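Side-chain contacts in Dye type peroxidase A (Streptomyces lividans 1326, PDB 6GZW), which is a haem-containing dye-decolourising peroxidase that probably uses hydrogen peroxide to oxidise dyes and other aromatic substrates: residues A[107-112]-A[222-227]; A[246-249]-A[254-257]; A[322-327]-A[331-336]. One frame throughout, in Å; residues are numbered along the deposited sequence.

Contact 1: residues A[107-112]-A[222-227]. With HEM (protoporphyrin IX containing Fe), chain C.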
loop_
_atom_site.group_PDB
_atom_site.type_symbol
_atom_site.label_atom_id
_atom_site.label_comp_id
_atom_site.label_asym_id
_atom_site.label_seq_id
_atom_site.Cartn_x
_atom_site.Cartn_y
_atom_site.Cartn_z
ATOM N N ASP A 107 -28.222 -14.711 5.417
ATOM C CA ASP A 107 -28.105 -16.155 5.268
ATOM C C ASP A 107 -26.833 -16.491 4.469
ATOM O O ASP A 107 -26.477 -15.737 3.553
ATOM C CB ASP A 107 -29.311 -16.771 4.547
ATOM C CG ASP A 107 -30.568 -16.824 5.403
ATOM O OD1 ASP A 107 -30.523 -16.534 6.616
ATOM O OD2 ASP A 107 -31.620 -17.156 4.811
ATOM N N PRO A 108 -26.143 -17.581 4.836
ATOM C CA PRO A 108 -24.825 -17.840 4.224
ATOM C C PRO A 108 -24.856 -17.881 2.702
ATOM O O PRO A 108 -25.803 -18.395 2.109
ATOM C CB PRO A 108 -24.419 -19.208 4.787
ATOM C CG PRO A 108 -25.625 -19.738 5.505
ATOM C CD PRO A 108 -26.440 -18.550 5.896
ATOM N N LEU A 109 -23.803 -17.363 2.071
ATOM C CA LEU A 109 -23.678 -17.416 0.623
ATOM C C LEU A 109 -23.592 -18.871 0.190
ATOM O O LEU A 109 -23.175 -19.718 0.985
ATOM C CB LEU A 109 -22.420 -16.652 0.156
ATOM C CG LEU A 109 -22.356 -15.151 0.483
ATOM C CD1 LEU A 109 -20.954 -14.544 0.298
ATOM C CD2 LEU A 109 -23.364 -14.375 -0.328
ATOM N N PRO A 110 -23.978 -19.177 -1.071
ATOM C CA PRO A 110 -23.748 -20.535 -1.577
ATOM C C PRO A 110 -22.287 -20.971 -1.485
ATOM O O PRO A 110 -21.375 -20.137 -1.509
ATOM C CB PRO A 110 -24.171 -20.440 -3.046
ATOM C CG PRO A 110 -25.142 -19.303 -3.089
ATOM C CD PRO A 110 -24.662 -18.322 -2.063
ATOM N N ASP A 111 -22.063 -22.271 -1.361
ATOM C CA ASP A 111 -20.744 -22.820 -1.551
ATOM C C ASP A 111 -20.597 -23.015 -3.045
ATOM O O ASP A 111 -21.039 -24.017 -3.587
ATOM C CB ASP A 111 -20.559 -24.124 -0.757
ATOM C CG ASP A 111 -20.649 -23.898 0.749
ATOM O OD1 ASP A 111 -19.736 -23.271 1.337
ATOM O OD2 ASP A 111 -21.656 -24.320 1.359
ATOM N N PHE A 112 -20.025 -22.024 -3.732
ATOM C CA PHE A 112 -19.856 -22.091 -5.187
ATOM C C PHE A 112 -18.808 -23.121 -5.539
ATOM O O PHE A 112 -17.825 -23.270 -4.807
ATOM C CB PHE A 112 -19.458 -20.729 -5.765
ATOM C CG PHE A 112 -20.437 -19.642 -5.467
ATOM C CD1 PHE A 112 -21.580 -19.486 -6.243
ATOM C CD2 PHE A 112 -20.245 -18.783 -4.384
ATOM C CE1 PHE A 112 -22.489 -18.469 -5.960
ATOM C CE2 PHE A 112 -21.141 -17.765 -4.116
ATOM C CZ PHE A 112 -22.283 -17.624 -4.900
ATOM N N VAL A 222 -20.894 -7.697 0.097
ATOM C CA VAL A 222 -20.185 -8.955 -0.081
ATOM C C VAL A 222 -18.763 -8.585 -0.457
ATOM O O VAL A 222 -18.556 -7.855 -1.431
ATOM C CB VAL A 222 -20.835 -9.845 -1.160
ATOM C CG1 VAL A 222 -19.965 -11.066 -1.465
ATOM C CG2 VAL A 222 -22.235 -10.238 -0.707
ATOM N N VAL A 223 -17.813 -9.040 0.362
ATOM C CA VAL A 223 -16.372 -8.892 0.154
ATOM C C VAL A 223 -15.881 -10.224 -0.384
ATOM O O VAL A 223 -16.208 -11.278 0.185
ATOM C CB VAL A 223 -15.677 -8.606 1.492
ATOM C CG1 VAL A 223 -14.164 -8.526 1.338
ATOM C CG2 VAL A 223 -16.234 -7.343 2.105
ATOM N N ARG A 224 -15.085 -10.180 -1.454
ATOM C CA ARG A 224 -14.379 -11.371 -1.960
ATOM C C ARG A 224 -12.939 -11.027 -2.212
ATOM O O ARG A 224 -12.650 -10.053 -2.923
ATOM C CB ARG A 224 -15.008 -11.889 -3.274
ATOM C CG ARG A 224 -16.518 -12.129 -3.183
ATOM C CD ARG A 224 -16.887 -13.348 -2.357
ATOM N NE ARG A 224 -16.668 -14.580 -3.113
ATOM C CZ ARG A 224 -17.253 -15.750 -2.860
ATOM N NH1 ARG A 224 -18.060 -15.909 -1.798
ATOM N NH2 ARG A 224 -17.006 -16.793 -3.670
ATOM N N ARG A 225 -12.030 -11.807 -1.624
ATOM C CA ARG A 225 -10.615 -11.682 -1.900
ATOM C C ARG A 225 -10.398 -12.576 -3.123
ATOM O O ARG A 225 -10.354 -13.791 -2.985
ATOM C CB ARG A 225 -9.752 -12.147 -0.718
ATOM C CG ARG A 225 -8.247 -11.973 -0.950
ATOM C CD ARG A 225 -7.447 -12.697 0.119
ATOM N NE ARG A 225 -6.002 -12.555 -0.063
ATOM C CZ ARG A 225 -5.302 -11.461 0.261
ATOM N NH1 ARG A 225 -5.909 -10.386 0.747
ATOM N NH2 ARG A 225 -3.991 -11.428 0.073
ATOM N N ILE A 226 -10.222 -11.956 -4.297
ATOM C CA ILE A 226 -10.119 -12.716 -5.530
ATOM C C ILE A 226 -8.699 -12.582 -6.053
ATOM O O ILE A 226 -8.293 -11.510 -6.500
ATOM C CB ILE A 226 -11.124 -12.225 -6.587
ATOM C CG1 ILE A 226 -12.534 -12.160 -6.003
ATOM C CG2 ILE A 226 -11.090 -13.144 -7.794
ATOM C CD1 ILE A 226 -13.560 -11.623 -6.974
ATOM N N ARG A 227 -7.937 -13.680 -5.990
ATOM C CA ARG A 227 -6.601 -13.676 -6.504
ATOM C C ARG A 227 -6.657 -13.698 -8.003
ATOM O O ARG A 227 -7.489 -14.384 -8.592
ATOM C CB ARG A 227 -5.805 -14.886 -6.001
ATOM C CG ARG A 227 -4.367 -14.922 -6.515
ATOM C CD ARG A 227 -3.467 -15.750 -5.623
ATOM N NE ARG A 227 -3.787 -17.182 -5.661
ATOM C CZ ARG A 227 -3.291 -18.046 -6.534
ATOM N NH1 ARG A 227 -2.483 -17.663 -7.513
ATOM N NH2 ARG A 227 -3.619 -19.327 -6.427
HETATM C CHA HEM C . -17.946 -5.546 -15.048
HETATM C CHB HEM C . -13.506 -7.262 -14.166
HETATM C CHC HEM C . -15.349 -10.022 -10.619
HETATM C CHD HEM C . -19.754 -8.302 -11.507
HETATM C C1A HEM C . -16.595 -5.770 -15.119
HETATM C C2A HEM C . -15.729 -5.186 -16.090
HETATM C C3A HEM C . -14.491 -5.678 -15.833
HETATM C C4A HEM C . -14.588 -6.568 -14.714
HETATM C CMA HEM C . -13.201 -5.355 -16.548
HETATM C CAA HEM C . -16.107 -4.220 -17.205
HETATM C CBA HEM C . -16.048 -2.734 -16.884
HETATM C CGA HEM C . -17.110 -2.340 -15.913
HETATM O O1A HEM C . -18.293 -2.088 -16.267
HETATM O O2A HEM C . -16.830 -2.276 -14.681
HETATM C C1B HEM C . -13.625 -8.159 -13.089
HETATM C C2B HEM C . -12.525 -8.828 -12.478
HETATM C C3B HEM C . -13.005 -9.618 -11.481
HETATM C C4B HEM C . -14.484 -9.397 -11.484
HETATM C CMB HEM C . -11.092 -8.716 -12.903
HETATM C CAB HEM C . -12.280 -10.444 -10.492
HETATM C CBB HEM C . -11.038 -10.218 -10.101
HETATM C C1C HEM C . -16.714 -9.843 -10.571
HETATM C C2C HEM C . -17.584 -10.504 -9.666
HETATM C C3C HEM C . -18.853 -10.022 -9.934
HETATM C C4C HEM C . -18.726 -9.040 -10.982
HETATM C CMC HEM C . -17.232 -11.545 -8.648
HETATM C CAC HEM C . -20.160 -10.401 -9.347
HETATM C CBC HEM C . -20.478 -11.552 -8.734
HETATM C C1D HEM C . -19.546 -7.359 -12.522
HETATM C C2D HEM C . -20.677 -6.543 -13.002
HETATM C C3D HEM C . -20.187 -5.773 -13.992
HETATM C C4D HEM C . -18.744 -6.138 -14.095
HETATM C CMD HEM C . -22.106 -6.539 -12.465
HETATM C CAD HEM C . -20.978 -4.763 -14.807
HETATM C CBD HEM C . -21.725 -5.415 -15.974
HETATM C CGD HEM C . -22.547 -4.399 -16.706
HETATM O O1D HEM C . -22.087 -3.821 -17.730
HETATM O O2D HEM C . -23.682 -4.116 -16.271
HETATM N NA HEM C . -15.908 -6.691 -14.342
HETATM N NB HEM C . -14.753 -8.549 -12.483
HETATM N NC HEM C . -17.410 -9.018 -11.390
HETATM N ND HEM C . -18.437 -7.160 -13.254
HETATM FE FE HEM C . -16.663 -7.850 -12.906
HETATM O O HOH W 1 -19.182 -18.528 -1.038
HETATM O O HOH W 2 -16.339 -6.446 -11.545
#
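Leu109 and Arg224 run antiparallel alongside one another, the methyl CD1 of Leu109 lying 3.8 Å from NH1 of Arg224. The same methyl meets Val222 tip to tip, its CD1 being 4.0 Å from Val222 CG1. On the other terminal nitrogen, Arg224 NH2 comes within 3.9 Å of Phe112 CD2; ring and guanidinium planes stand 84° apart, so the two do not stack. The Arg224 chain is bent at both chi2 (-72°) and chi3 (-77°), which turns the guanidinium toward the 107-112 loop. Water 1 sits at the edge of that group, in its plane, accepting from Arg224 NH1 (2.9 Å) and donating to Pro110 O (2.8 Å). Pro110 in turn lays CB over the rim of one face of the Phe112 ring.

The guanidinium is also held from outside the loop: Arg224 NH2 is in a salt bridge with Asp115 OD1, Arg224 NE is hydrogen-bonded to His352 ND1 and Arg224 NH1 to Ser355 OG. Farther along strand 219-228, Ile226 CG2 touches haem vinyl carbon CBB at 3.7 Å. The buried charge of Arg224 is thus probably balanced mainly by Asp115, while the loop supplies an apolar lining and one water-mediated backbone link.

Contact 2: residues A[246-249]-A[254-257]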
loop_
_atom_site.group_PDB
_atom_site.type_symbol
_atom_site.label_atom_id
_atom_site.label_comp_id
_atom_site.label_asym_id
_atom_site.label_seq_id
_atom_site.Cartn_x
_atom_site.Cartn_y
_atom_site.Cartn_z
ATOM N N GLY A 246 -15.047 -8.948 -23.015
ATOM C CA GLY A 246 -15.996 -8.330 -23.956
ATOM C C GLY A 246 -15.862 -6.820 -24.124
ATOM O O GLY A 246 -16.715 -6.157 -24.755
ATOM N N ARG A 247 -14.773 -6.262 -23.582
ATOM C CA ARG A 247 -14.454 -4.857 -23.695
ATOM C C ARG A 247 -12.956 -4.704 -23.963
ATOM O O ARG A 247 -12.152 -5.544 -23.566
ATOM C CB ARG A 247 -14.799 -4.106 -22.407
ATOM C CG ARG A 247 -16.284 -3.920 -22.201
ATOM C CD ARG A 247 -16.650 -3.332 -20.854
ATOM N NE ARG A 247 -18.097 -3.108 -20.718
ATOM C CZ ARG A 247 -18.766 -2.078 -21.256
ATOM N NH1 ARG A 247 -18.153 -1.162 -21.986
ATOM N NH2 ARG A 247 -20.089 -1.953 -21.030
ATOM N N ARG A 248 -12.595 -3.643 -24.669
ATOM C CA ARG A 248 -11.227 -3.377 -25.035
ATOM C C ARG A 248 -10.428 -2.898 -23.829
ATOM O O ARG A 248 -10.943 -2.172 -22.972
ATOM C CB ARG A 248 -11.162 -2.296 -26.119
ATOM C CG ARG A 248 -11.925 -2.644 -27.389
ATOM C CD ARG A 248 -11.473 -1.796 -28.570
ATOM N NE ARG A 248 -11.931 -0.399 -28.513
ATOM C CZ ARG A 248 -12.876 0.145 -29.291
ATOM N NH1 ARG A 248 -13.533 -0.583 -30.204
ATOM N NH2 ARG A 248 -13.169 1.441 -29.163
ATOM N N LYS A 249 -9.156 -3.268 -23.794
ATOM C CA LYS A 249 -8.263 -2.838 -22.714
ATOM C C LYS A 249 -7.873 -1.374 -22.874
ATOM O O LYS A 249 -7.748 -0.661 -21.865
ATOM C CB LYS A 249 -7.008 -3.714 -22.636
ATOM C CG LYS A 249 -7.301 -5.179 -22.343
ATOM C CD LYS A 249 -6.058 -5.974 -21.941
ATOM C CE LYS A 249 -5.713 -5.818 -20.478
ATOM N NZ LYS A 249 -4.387 -6.402 -20.185
ATOM N N PRO A 254 -17.091 -1.513 -25.513
ATOM C CA PRO A 254 -17.548 -2.844 -25.893
ATOM C C PRO A 254 -16.915 -3.265 -27.206
ATOM O O PRO A 254 -16.665 -2.402 -28.066
ATOM C CB PRO A 254 -19.071 -2.683 -26.050
ATOM C CG PRO A 254 -19.300 -1.229 -26.174
ATOM C CD PRO A 254 -18.179 -0.527 -25.458
ATOM N N LEU A 255 -16.605 -4.553 -27.344
ATOM C CA LEU A 255 -15.969 -5.053 -28.570
ATOM C C LEU A 255 -16.868 -4.834 -29.800
ATOM O O LEU A 255 -16.378 -4.729 -30.908
ATOM C CB LEU A 255 -15.606 -6.542 -28.473
ATOM C CG LEU A 255 -14.590 -6.989 -27.433
ATOM C CD1 LEU A 255 -14.279 -8.480 -27.635
ATOM C CD2 LEU A 255 -13.354 -6.140 -27.545
ATOM N N SER A 256 -18.165 -4.752 -29.569
ATOM C CA SER A 256 -19.145 -4.417 -30.609
ATOM C C SER A 256 -19.031 -2.990 -31.130
ATOM O O SER A 256 -19.637 -2.656 -32.139
ATOM C CB SER A 256 -20.553 -4.642 -30.074
ATOM O OG SER A 256 -20.809 -3.876 -28.877
ATOM N N GLY A 257 -18.304 -2.131 -30.423
ATOM C CA GLY A 257 -18.193 -0.741 -30.807
ATOM C C GLY A 257 -17.200 -0.576 -31.943
ATOM O O GLY A 257 -16.243 -1.337 -32.067
HETATM O O HOH W 3 -13.830 -3.412 -30.669
#
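Leu255 N donates to Gly246 O over 3.0 Å at a fairly straight N-H...O angle of 161°, with the donor above the carbonyl plane, 42° out of it. It goes with a single backbone bridge pairing Arg247 with Pro254. A second link runs through Arg248: water 3, in the plane of the guanidinium at its edge, accepts from NH1 of Arg248 (2.9 Å) and donates to Leu255 O (2.9 Å). The same NH1 makes a weak hydrogen bond to Gly257 O at 3.4 Å and an ordinary one to Gly258 O, while Arg248 NH2 is in a salt bridge with Asp251. A bend at chi3 (-73°) points the edge of the guanidinium at the end of the 254-257 turn.

Alongside these bonds, Leu255 CD2 rests 3.8 Å from Arg248 CG, the two side chains lying flank to flank with their ends pointing opposite ways, and Leu255 CG settles against the carbonyl of Gly246. Arg247 crosses Pro254 with its chain extended from CG to NE, and NH1 of Arg247 ends 3.5 Å from Pro254 CD; that nitrogen also bonds to Gly252 O.

Gly246 leaves helix 238-245 with a positive phi, where a CB would press on the preceding carbonyl. The result is a short loop folded back on the end of that helix and leading into a type I beta turn, Pro254 to Gly257. Through Arg247, whose side chain lies about 4 Å from the haem at its nearest atoms, the loop contributes to the haem pocket.

Contact 3: residues A[322-327]-A[331-336]. With HEM (protoporphyrin IX containing Fe), chain C.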
loop_
_atom_site.group_PDB
_atom_site.type_symbol
_atom_site.label_atom_id
_atom_site.label_comp_id
_atom_site.label_asym_id
_atom_site.label_seq_id
_atom_site.Cartn_x
_atom_site.Cartn_y
_atom_site.Cartn_z
ATOM N N PHE A 322 -12.691 -7.443 -4.012
ATOM C CA PHE A 322 -13.985 -7.165 -4.613
ATOM C C PHE A 322 -14.928 -6.826 -3.461
ATOM O O PHE A 322 -15.050 -7.586 -2.525
ATOM C CB PHE A 322 -14.437 -8.405 -5.379
ATOM C CG PHE A 322 -15.744 -8.244 -6.101
ATOM C CD1 PHE A 322 -15.785 -7.706 -7.384
ATOM C CD2 PHE A 322 -16.926 -8.619 -5.505
ATOM C CE1 PHE A 322 -16.988 -7.562 -8.081
ATOM C CE2 PHE A 322 -18.130 -8.481 -6.184
ATOM C CZ PHE A 322 -18.153 -7.949 -7.477
ATOM N N VAL A 323 -15.561 -5.662 -3.541
ATOM C CA VAL A 323 -16.477 -5.174 -2.508
ATOM C C VAL A 323 -17.713 -4.658 -3.208
ATOM O O VAL A 323 -17.657 -3.657 -3.920
ATOM C CB VAL A 323 -15.847 -4.039 -1.686
ATOM C CG1 VAL A 323 -16.770 -3.659 -0.539
ATOM C CG2 VAL A 323 -14.507 -4.469 -1.136
ATOM N N CYS A 324 -18.831 -5.359 -3.061
ATOM C CA CYS A 324 -20.059 -4.956 -3.752
ATOM C C CYS A 324 -21.169 -4.712 -2.754
ATOM O O CYS A 324 -21.198 -5.307 -1.665
ATOM C CB CYS A 324 -20.533 -5.974 -4.812
ATOM S SG CYS A 324 -20.992 -7.594 -4.161
ATOM N N TRP A 325 -22.096 -3.862 -3.195
ATOM C CA TRP A 325 -23.136 -3.290 -2.363
ATOM C C TRP A 325 -24.490 -3.520 -3.061
ATOM O O TRP A 325 -24.605 -3.267 -4.250
ATOM C CB TRP A 325 -22.857 -1.795 -2.207
ATOM C CG TRP A 325 -21.575 -1.484 -1.474
ATOM C CD1 TRP A 325 -20.341 -1.185 -2.002
ATOM C CD2 TRP A 325 -21.438 -1.409 -0.063
ATOM N NE1 TRP A 325 -19.440 -0.949 -0.983
ATOM C CE2 TRP A 325 -20.100 -1.073 0.218
ATOM C CE3 TRP A 325 -22.323 -1.617 1.001
ATOM C CZ2 TRP A 325 -19.636 -0.939 1.519
ATOM C CZ3 TRP A 325 -21.861 -1.459 2.299
ATOM C CH2 TRP A 325 -20.524 -1.154 2.537
ATOM N N GLN A 326 -25.482 -4.004 -2.307
ATOM C CA GLN A 326 -26.826 -4.242 -2.827
ATOM C C GLN A 326 -27.851 -4.222 -1.695
ATOM O O GLN A 326 -27.499 -4.446 -0.533
ATOM C CB GLN A 326 -26.878 -5.601 -3.530
ATOM C CG GLN A 326 -26.393 -6.765 -2.691
ATOM C CD GLN A 326 -24.990 -7.230 -3.045
ATOM O OE1 GLN A 326 -24.782 -7.859 -4.098
ATOM N NE2 GLN A 326 -24.032 -6.951 -2.175
ATOM N N ALA A 327 -29.119 -3.985 -2.032
ATOM C CA ALA A 327 -30.186 -4.022 -1.024
ATOM C C ALA A 327 -30.459 -5.437 -0.568
ATOM O O ALA A 327 -30.938 -5.628 0.539
ATOM C CB ALA A 327 -31.474 -3.393 -1.564
ATOM N N ARG A 331 -30.639 -10.567 -4.906
ATOM C CA ARG A 331 -30.869 -9.784 -6.128
ATOM C C ARG A 331 -29.620 -9.024 -6.597
ATOM O O ARG A 331 -29.730 -7.995 -7.271
ATOM C CB ARG A 331 -32.019 -8.781 -5.917
ATOM C CG ARG A 331 -33.346 -9.439 -5.551
ATOM C CD ARG A 331 -34.559 -8.527 -5.767
ATOM N NE ARG A 331 -34.604 -7.322 -4.934
ATOM C CZ ARG A 331 -34.930 -7.263 -3.635
ATOM N NH1 ARG A 331 -35.213 -8.354 -2.918
ATOM N NH2 ARG A 331 -34.946 -6.074 -3.033
ATOM N N GLY A 332 -28.436 -9.527 -6.236
ATOM C CA GLY A 332 -27.179 -8.875 -6.627
ATOM C C GLY A 332 -26.105 -9.921 -6.790
ATOM O O GLY A 332 -26.141 -10.733 -7.706
ATOM N N PHE A 333 -25.147 -9.923 -5.865
ATOM C CA PHE A 333 -24.003 -10.840 -5.920
ATOM C C PHE A 333 -24.354 -12.297 -6.171
ATOM O O PHE A 333 -23.750 -12.937 -7.031
ATOM C CB PHE A 333 -23.160 -10.733 -4.646
ATOM C CG PHE A 333 -21.993 -11.688 -4.617
ATOM C CD1 PHE A 333 -20.820 -11.354 -5.275
ATOM C CD2 PHE A 333 -22.073 -12.920 -4.000
ATOM C CE1 PHE A 333 -19.740 -12.240 -5.274
ATOM C CE2 PHE A 333 -21.020 -13.823 -4.024
ATOM C CZ PHE A 333 -19.841 -13.472 -4.655
ATOM N N VAL A 334 -25.352 -12.818 -5.444
ATOM C CA VAL A 334 -25.568 -14.260 -5.420
ATOM C C VAL A 334 -25.946 -14.834 -6.805
ATOM O O VAL A 334 -25.255 -15.709 -7.301
ATOM C CB VAL A 334 -26.535 -14.679 -4.300
ATOM C CG1 VAL A 334 -26.874 -16.170 -4.399
ATOM C CG2 VAL A 334 -25.889 -14.378 -2.959
ATOM N N PRO A 335 -27.021 -14.325 -7.420
ATOM C CA PRO A 335 -27.377 -14.878 -8.752
ATOM C C PRO A 335 -26.343 -14.628 -9.848
ATOM O O PRO A 335 -26.158 -15.475 -10.715
ATOM C CB PRO A 335 -28.720 -14.208 -9.074
ATOM C CG PRO A 335 -28.776 -12.999 -8.199
ATOM C CD PRO A 335 -28.013 -13.353 -6.946
ATOM N N VAL A 336 -25.624 -13.513 -9.780
ATOM C CA VAL A 336 -24.599 -13.221 -10.769
ATOM C C VAL A 336 -23.451 -14.208 -10.561
ATOM O O VAL A 336 -22.998 -14.832 -11.517
ATOM C CB VAL A 336 -24.135 -11.755 -10.711
ATOM C CG1 VAL A 336 -22.987 -11.520 -11.675
ATOM C CG2 VAL A 336 -25.299 -10.810 -11.020
HETATM C CHA HEM C . -17.946 -5.546 -15.048
HETATM C CHB HEM C . -13.506 -7.262 -14.166
HETATM C CHC HEM C . -15.349 -10.022 -10.619
HETATM C CHD HEM C . -19.754 -8.302 -11.507
HETATM C C1A HEM C . -16.595 -5.770 -15.119
HETATM C C2A HEM C . -15.729 -5.186 -16.090
HETATM C C3A HEM C . -14.491 -5.678 -15.833
HETATM C C4A HEM C . -14.588 -6.568 -14.714
HETATM C CMA HEM C . -13.201 -5.355 -16.548
HETATM C CAA HEM C . -16.107 -4.220 -17.205
HETATM C CBA HEM C . -16.048 -2.734 -16.884
HETATM C CGA HEM C . -17.110 -2.340 -15.913
HETATM O O1A HEM C . -18.293 -2.088 -16.267
HETATM O O2A HEM C . -16.830 -2.276 -14.681
HETATM C C1B HEM C . -13.625 -8.159 -13.089
HETATM C C2B HEM C . -12.525 -8.828 -12.478
HETATM C C3B HEM C . -13.005 -9.618 -11.481
HETATM C C4B HEM C . -14.484 -9.397 -11.484
HETATM C CMB HEM C . -11.092 -8.716 -12.903
HETATM C CAB HEM C . -12.280 -10.444 -10.492
HETATM C CBB HEM C . -11.038 -10.218 -10.101
HETATM C C1C HEM C . -16.714 -9.843 -10.571
HETATM C C2C HEM C . -17.584 -10.504 -9.666
HETATM C C3C HEM C . -18.853 -10.022 -9.934
HETATM C C4C HEM C . -18.726 -9.040 -10.982
HETATM C CMC HEM C . -17.232 -11.545 -8.648
HETATM C CAC HEM C . -20.160 -10.401 -9.347
HETATM C CBC HEM C . -20.478 -11.552 -8.734
HETATM C C1D HEM C . -19.546 -7.359 -12.522
HETATM C C2D HEM C . -20.677 -6.543 -13.002
HETATM C C3D HEM C . -20.187 -5.773 -13.992
HETATM C C4D HEM C . -18.744 -6.138 -14.095
HETATM C CMD HEM C . -22.106 -6.539 -12.465
HETATM C CAD HEM C . -20.978 -4.763 -14.807
HETATM C CBD HEM C . -21.725 -5.415 -15.974
HETATM C CGD HEM C . -22.547 -4.399 -16.706
HETATM O O1D HEM C . -22.087 -3.821 -17.730
HETATM O O2D HEM C . -23.682 -4.116 -16.271
HETATM N NA HEM C . -15.908 -6.691 -14.342
HETATM N NB HEM C . -14.753 -8.549 -12.483
HETATM N NC HEM C . -17.410 -9.018 -11.390
HETATM N ND HEM C . -18.437 -7.160 -13.254
HETATM FE FE HEM C . -16.663 -7.850 -12.906
HETATM O O HOH W 2 -16.339 -6.446 -11.545
#
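Strand 316-326 passes through a short turn into the helix that starts at Phe333, with Gly332 as N-cap and its CA 6.0 Å from that of Gln326. Across this turn, Gln326 OE1 accepts the Phe333 N-H at 2.7 Å and 158°, the donor tilted 21° from the carbonyl plane. Gln326 reaches it with CG lodged between the backbone N and the carbonyl carbon (chi1 54°), while its NE2 bonds to Tyr220 O on the neighbouring strand and, weakly, to Cys324 SG. Both ends of this buried amide are therefore held, which fixes its rotation. Cys324 SG packs on Phe333 CB at 3.8 Å and makes an oblique sulfur-aromatic contact with the ring.

Phe333 and Phe322 cross, with Phe322 CE2 near the plane of the Phe333 ring at its edge, 4.0 Å from Phe333 CD1. Phe333 CD1 is also 3.5 Å from haem vinyl carbon CBC. Phe322 lays a face on the pyrrole carbons, CZ only 3.3 Å from haem C3C, with haem methyl CMC under the ring centre. The edge of this ring meets water 2, which binds the iron at 2.0 Å.

Replacing Phe322 by an alanine would probably uncover that pyrrole, deprive the Phe333 edge of its neighbour and leave the iron-bound water less confined. Strand and helix start together thus build an aromatic wall on the haem pocket of this Dyp-type peroxidase, with Phe322 on the distal, water-bearing face.

Contacts 1 and 3 sit in the buried core, their centres 10 Å apart, on neighbouring strands 219-228 and 316-326 of one antiparallel sheet. They meet directly: Arg224 and Phe322 pair through their backbones, Ile226 packs on Phe322, and Leu109 packs on Val334. Both touch the haem, and contact 2 reaches it as well through Arg247. Contact 2 is only partly buried, about 25 Å from the chain centre and 24 to 28 Å from the other contact centres, in a loop that follows helix 238-245, away from the sheet. Its chemistry follows suit: one backbone bond and arginines reaching carbonyls, with a bridging water as in contact 1, where contact 3 relies on aromatic rings and one amide. Contact 1 pairs a buried arginine with apolar neighbours.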